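Local coordinates for protein lantibiotic dehydratase (Microbispora corallina, PDB 5EHK) that probably dehydrates serine and threonine residues of the NAI-107 precursor peptide, using glutamyl-tRNA to activate their hydroxyls during lantibiotic biosynthesis, at residues R592-L597 with A603-L608; A243-V248 with P607-G612. All coordinates share one frame; numbering follows the deposited sequence.

Interaction 1: residues R592-L597 with A603-L608; sequences RISVGL and AQEIPL
Arg592 and Glu605 sit opposite each other as the one bridged pair of two neighbouring parallel strands, their CA atoms 4.8 Å apart. Two backbone bonds flank Glu605: Arg592 N donates to Gln604 O at 2.9 Å, and Arg592 O accepts from Ile606 N at 2.7 Å. The Glu605 side chain bends at chi2 (74°), which turns its carboxylate across the neighbouring strand to Ser594. There OE2 takes the Ser594 backbone N-H on its syn lone pair at 3.0 Å, in a nearly straight bond (173° at the hydrogen), while OE1 receives the Ser594 hydroxyl, tilted slightly from the carboxylate plane. Strand 604-605 lies at the margin of a mixed seven-stranded sheet, beside strand 591-595, and this carboxylate extends the pairing beyond the short run of backbone bonds. Ser594 OG also accepts from Arg592 NE at 3.1 Å, so the serine links two groups whose charged atoms do not touch. The extended arginine carries its guanidinium on to Pro288 O, bound by NH2. A water bridges Glu605 OE2, Ser594 O and Leu608 N. Away from this polar cluster, Ile593 and Ile606 run side by side, with Ile593 CG1 against Ile606 CG2; farther along, Leu608 reaches back with CD1 to Ile593 CG2 at 4.3 Å and with CD2 to Val595 CG2 at 4.2 Å.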
loop_
_atom_site.group_PDB
_atom_site.type_symbol
_atom_site.label_atom_id
_atom_site.label_comp_id
_atom_site.label_asym_id
_atom_site.label_seq_id
_atom_site.Cartn_x
_atom_site.Cartn_y
_atom_site.Cartn_z
ATOM N N ARG A 592 1.730 29.933 25.936
ATOM C CA ARG A 592 2.656 28.830 25.759
ATOM C C ARG A 592 2.073 27.527 26.264
ATOM O O ARG A 592 1.424 27.492 27.326
ATOM C CB ARG A 592 3.979 29.136 26.445
ATOM C CG ARG A 592 4.810 27.930 26.787
ATOM C CD ARG A 592 6.139 28.372 27.340
ATOM N NE ARG A 592 6.741 27.296 28.113
ATOM C CZ ARG A 592 8.025 26.960 28.072
ATOM N NH1 ARG A 592 8.873 27.601 27.277
ATOM N NH2 ARG A 592 8.455 25.964 28.825
ATOM N N ILE A 593 2.300 26.463 25.488
ATOM C CA ILE A 593 1.914 25.103 25.874
ATOM C C ILE A 593 3.180 24.336 26.192
ATOM O O ILE A 593 3.928 23.925 25.309
ATOM C CB ILE A 593 1.153 24.394 24.730
ATOM C CG1 ILE A 593 0.000 25.269 24.231
ATOM C CG2 ILE A 593 0.638 23.048 25.174
ATOM C CD1 ILE A 593 -0.527 24.895 22.868
ATOM N N SER A 594 3.431 24.135 27.470
ATOM C CA SER A 594 4.616 23.404 27.877
ATOM C C SER A 594 4.281 21.939 27.808
ATOM O O SER A 594 3.247 21.519 28.339
ATOM C CB SER A 594 4.997 23.770 29.304
ATOM O OG SER A 594 5.014 25.171 29.481
ATOM N N VAL A 595 5.140 21.170 27.146
ATOM C CA VAL A 595 5.016 19.718 27.102
ATOM C C VAL A 595 6.298 19.048 27.560
ATOM O O VAL A 595 7.291 19.045 26.837
ATOM C CB VAL A 595 4.727 19.235 25.698
ATOM C CG1 VAL A 595 4.455 17.759 25.720
ATOM C CG2 VAL A 595 3.567 20.000 25.120
ATOM N N GLY A 596 6.302 18.514 28.774
ATOM C CA GLY A 596 7.492 17.852 29.286
ATOM C C GLY A 596 8.527 18.812 29.851
ATOM O O GLY A 596 9.672 18.418 30.060
ATOM N N LEU A 597 8.117 20.065 30.078
ATOM C CA LEU A 597 8.945 21.140 30.623
ATOM C C LEU A 597 8.098 21.932 31.608
ATOM O O LEU A 597 6.884 21.902 31.503
ATOM C CB LEU A 597 9.396 22.098 29.522
ATOM C CG LEU A 597 10.291 21.573 28.421
ATOM C CD1 LEU A 597 10.315 22.585 27.312
ATOM C CD2 LEU A 597 11.668 21.343 28.982
ATOM N N ALA A 603 5.641 33.643 29.801
ATOM C CA ALA A 603 4.492 33.426 28.913
ATOM C C ALA A 603 3.336 32.780 29.639
ATOM O O ALA A 603 3.534 31.834 30.391
ATOM C CB ALA A 603 4.896 32.581 27.699
ATOM N N GLN A 604 2.132 33.296 29.435
ATOM C CA GLN A 604 0.965 32.722 30.092
ATOM C C GLN A 604 0.725 31.311 29.567
ATOM O O GLN A 604 0.582 31.099 28.345
ATOM C CB GLN A 604 -0.260 33.591 29.868
ATOM C CG GLN A 604 -1.457 33.175 30.678
ATOM C CD GLN A 604 -2.636 34.115 30.504
ATOM O OE1 GLN A 604 -2.476 35.337 30.433
ATOM N NE2 GLN A 604 -3.830 33.550 30.438
ATOM N N GLU A 605 0.715 30.350 30.486
ATOM C CA GLU A 605 0.593 28.941 30.135
ATOM C C GLU A 605 -0.815 28.605 29.656
ATOM O O GLU A 605 -1.795 28.992 30.298
ATOM C CB GLU A 605 0.981 28.079 31.342
ATOM C CG GLU A 605 0.787 26.594 31.159
ATOM C CD GLU A 605 1.814 25.967 30.250
ATOM O OE1 GLU A 605 2.944 26.482 30.187
ATOM O OE2 GLU A 605 1.497 24.959 29.591
ATOM N N ILE A 606 -0.927 27.931 28.505
ATOM C CA ILE A 606 -2.228 27.380 28.113
ATOM C C ILE A 606 -2.183 25.855 28.242
ATOM O O ILE A 606 -1.641 25.157 27.388
ATOM C CB ILE A 606 -2.768 27.924 26.742
ATOM C CG1 ILE A 606 -4.153 27.376 26.396
ATOM C CG2 ILE A 606 -1.819 27.687 25.625
ATOM C CD1 ILE A 606 -4.487 27.592 24.969
ATOM N N PRO A 607 -2.756 25.337 29.340
ATOM C CA PRO A 607 -2.408 23.990 29.794
ATOM C C PRO A 607 -2.891 22.925 28.816
ATOM O O PRO A 607 -4.017 22.964 28.311
ATOM C CB PRO A 607 -3.170 23.856 31.130
ATOM C CG PRO A 607 -3.720 25.227 31.426
ATOM C CD PRO A 607 -3.912 25.859 30.082
ATOM N N LEU A 608 -2.015 21.967 28.567
ATOM C CA LEU A 608 -2.291 20.864 27.662
ATOM C C LEU A 608 -3.632 20.159 27.926
ATOM O O LEU A 608 -4.375 19.869 26.985
ATOM C CB LEU A 608 -1.136 19.876 27.751
ATOM C CG LEU A 608 -1.120 18.684 26.838
ATOM C CD1 LEU A 608 -1.372 19.225 25.449
ATOM C CD2 LEU A 608 0.258 18.110 26.940
HETATM O O HOH W 1 0.676 22.305 29.354
#

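Interaction 2: residues A243-V248 with P607-G612; sequences AARRPV and PLDELG
Arg245 NH2 is shared by two carboxylates, donating a hydrogen bond to Asp609 OD1 at 3.0 Å and forming a longer salt bridge with Glu610 OE2 at 3.5 Å. Together the three residues make a salt-bridge network at the surface, joining the loop between helix 235-243 and strand 248-249 to the short 3-10 turn, 608-610, that leads into strand 611-615. Asp609 is gripped side-on: besides the NH2 bond, Arg245 NE donates to Asp609 OD2 at 3.1 Å. Both aspartate oxygens use their syn lone pairs, and the guanidinium and carboxylate planes differ by 15°, in keeping with a side-on bidentate pair. The two bonds are not equivalent, since OD1 lies in the guanidinium plane at its edge whereas OD2 is tilted from it, and the N-H...O angle is 162° for the former against 148° for the latter. Arg245 approaches as a long extended chain, from the direction opposite to Asp609. The aspartate has CG between its backbone N and carbonyl carbon, which presents both oxygens to the arginine. Glu610 comes in at about a right angle to the Arg245 chain, yet its carboxylate is almost coplanar with the guanidinium. Its other oxygen, OE1, is hydrogen-bonded to His624 NE2, so the glutamate connects the arginine to the neighbouring strand 620-624. Within the turn, Glu610 N bonds to Pro607 O at 3.0 Å. The Pro607 ring approaches the same guanidinium nitrogen obliquely, with its CB 3.8 Å from Arg245 NH2.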
loop_
_atom_site.group_PDB
_atom_site.type_symbol
_atom_site.label_atom_id
_atom_site.label_comp_id
_atom_site.label_asym_id
_atom_site.label_seq_id
_atom_site.Cartn_x
_atom_site.Cartn_y
_atom_site.Cartn_z
ATOM N N ALA A 243 -2.532 18.006 43.174
ATOM C CA ALA A 243 -2.207 19.301 43.764
ATOM C C ALA A 243 -1.114 20.013 42.968
ATOM O O ALA A 243 -1.020 21.244 42.965
ATOM C CB ALA A 243 -1.779 19.119 45.194
ATOM N N ALA A 244 -0.294 19.221 42.287
ATOM C CA ALA A 244 0.788 19.757 41.468
ATOM C C ALA A 244 0.399 19.844 39.980
ATOM O O ALA A 244 1.265 19.733 39.090
ATOM C CB ALA A 244 2.041 18.902 41.645
ATOM N N ARG A 245 -0.896 20.045 39.716
ATOM C CA ARG A 245 -1.379 20.193 38.345
ATOM C C ARG A 245 -0.817 21.475 37.746
ATOM O O ARG A 245 -0.241 21.469 36.662
ATOM C CB ARG A 245 -2.910 20.172 38.264
ATOM C CG ARG A 245 -3.403 20.409 36.850
ATOM C CD ARG A 245 -4.908 20.601 36.720
ATOM N NE ARG A 245 -5.214 21.194 35.415
ATOM C CZ ARG A 245 -5.261 22.506 35.172
ATOM N NH1 ARG A 245 -5.048 23.375 36.155
ATOM N NH2 ARG A 245 -5.532 22.953 33.946
ATOM N N ARG A 246 -0.982 22.576 38.460
ATOM C CA ARG A 246 -0.247 23.780 38.118
ATOM C C ARG A 246 1.007 23.863 39.000
ATOM O O ARG A 246 1.069 23.211 40.039
ATOM C CB ARG A 246 -1.133 25.016 38.240
ATOM C CG ARG A 246 -2.266 25.033 37.219
ATOM C CD ARG A 246 -3.143 26.258 37.419
ATOM N NE ARG A 246 -2.423 27.489 37.077
ATOM C CZ ARG A 246 -2.916 28.718 37.213
ATOM N NH1 ARG A 246 -4.142 28.901 37.691
ATOM N NH2 ARG A 246 -2.178 29.767 36.872
ATOM N N PRO A 247 2.033 24.622 38.568
ATOM C CA PRO A 247 3.248 24.675 39.392
ATOM C C PRO A 247 2.946 25.219 40.793
ATOM O O PRO A 247 2.332 26.292 40.915
ATOM C CB PRO A 247 4.140 25.658 38.629
ATOM C CG PRO A 247 3.211 26.448 37.775
ATOM C CD PRO A 247 2.139 25.495 37.384
ATOM N N VAL A 248 3.356 24.458 41.815
ATOM C CA VAL A 248 3.106 24.771 43.222
ATOM C C VAL A 248 4.404 24.615 43.995
ATOM O O VAL A 248 5.226 23.754 43.655
ATOM C CB VAL A 248 2.034 23.814 43.830
ATOM C CG1 VAL A 248 2.607 22.419 44.111
ATOM C CG2 VAL A 248 1.452 24.389 45.092
ATOM N N PRO A 607 -2.756 25.337 29.340
ATOM C CA PRO A 607 -2.408 23.990 29.794
ATOM C C PRO A 607 -2.891 22.925 28.816
ATOM O O PRO A 607 -4.017 22.964 28.311
ATOM C CB PRO A 607 -3.170 23.856 31.130
ATOM C CG PRO A 607 -3.720 25.227 31.426
ATOM C CD PRO A 607 -3.912 25.859 30.082
ATOM N N LEU A 608 -2.015 21.967 28.567
ATOM C CA LEU A 608 -2.291 20.864 27.662
ATOM C C LEU A 608 -3.632 20.159 27.926
ATOM O O LEU A 608 -4.375 19.869 26.985
ATOM C CB LEU A 608 -1.136 19.876 27.751
ATOM C CG LEU A 608 -1.120 18.684 26.838
ATOM C CD1 LEU A 608 -1.372 19.225 25.449
ATOM C CD2 LEU A 608 0.258 18.110 26.940
ATOM N N ASP A 609 -3.961 19.908 29.192
ATOM C CA ASP A 609 -5.166 19.140 29.496
ATOM C C ASP A 609 -6.445 19.921 29.254
ATOM O O ASP A 609 -7.526 19.405 29.486
ATOM C CB ASP A 609 -5.154 18.547 30.918
ATOM C CG ASP A 609 -5.059 19.609 32.032
ATOM O OD1 ASP A 609 -5.437 20.800 31.835
ATOM O OD2 ASP A 609 -4.599 19.228 33.136
ATOM N N GLU A 610 -6.319 21.167 28.803
ATOM C CA GLU A 610 -7.493 21.960 28.471
ATOM C C GLU A 610 -7.800 21.896 26.987
ATOM O O GLU A 610 -8.766 22.510 26.519
ATOM C CB GLU A 610 -7.326 23.411 28.888
ATOM C CG GLU A 610 -7.111 23.637 30.365
ATOM C CD GLU A 610 -7.122 25.135 30.735
ATOM O OE1 GLU A 610 -7.409 25.987 29.839
ATOM O OE2 GLU A 610 -6.838 25.455 31.917
ATOM N N LEU A 611 -6.976 21.157 26.249
ATOM C CA LEU A 611 -7.070 21.127 24.802
ATOM C C LEU A 611 -7.853 19.919 24.254
ATOM O O LEU A 611 -7.773 18.833 24.790
ATOM C CB LEU A 611 -5.666 21.207 24.212
ATOM C CG LEU A 611 -4.946 22.505 24.578
ATOM C CD1 LEU A 611 -3.551 22.616 23.936
ATOM C CD2 LEU A 611 -5.833 23.691 24.171
ATOM N N GLY A 612 -8.605 20.130 23.177
ATOM C CA GLY A 612 -9.371 19.083 22.527
ATOM C C GLY A 612 -9.205 19.113 21.012
ATOM O O GLY A 612 -8.632 20.054 20.447
#

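In the fold
The centres of interactions 1 and 2 lie about 8 Å apart, and both fall within the N-terminal lantibiotic dehydratase region. Along the chain, 243-248 comes first and 592-597, 603-608 and 607-612 follow much later; the last two overlap at Pro607 and Leu608. The chain thus runs from edge strand 604-605 through the 3-10 turn into strand 611-615, which belongs to the same mixed sheet but lies several strands away. Leu611, in segment 607-612, packs on interaction 1: its CD1 is 3.9 Å from Ile593 CD1. Interaction 1 is a buried pairing at the edge of the sheet, whereas interaction 2 joins a sequence-distant loop to the surface turn between two of the sheet's strands.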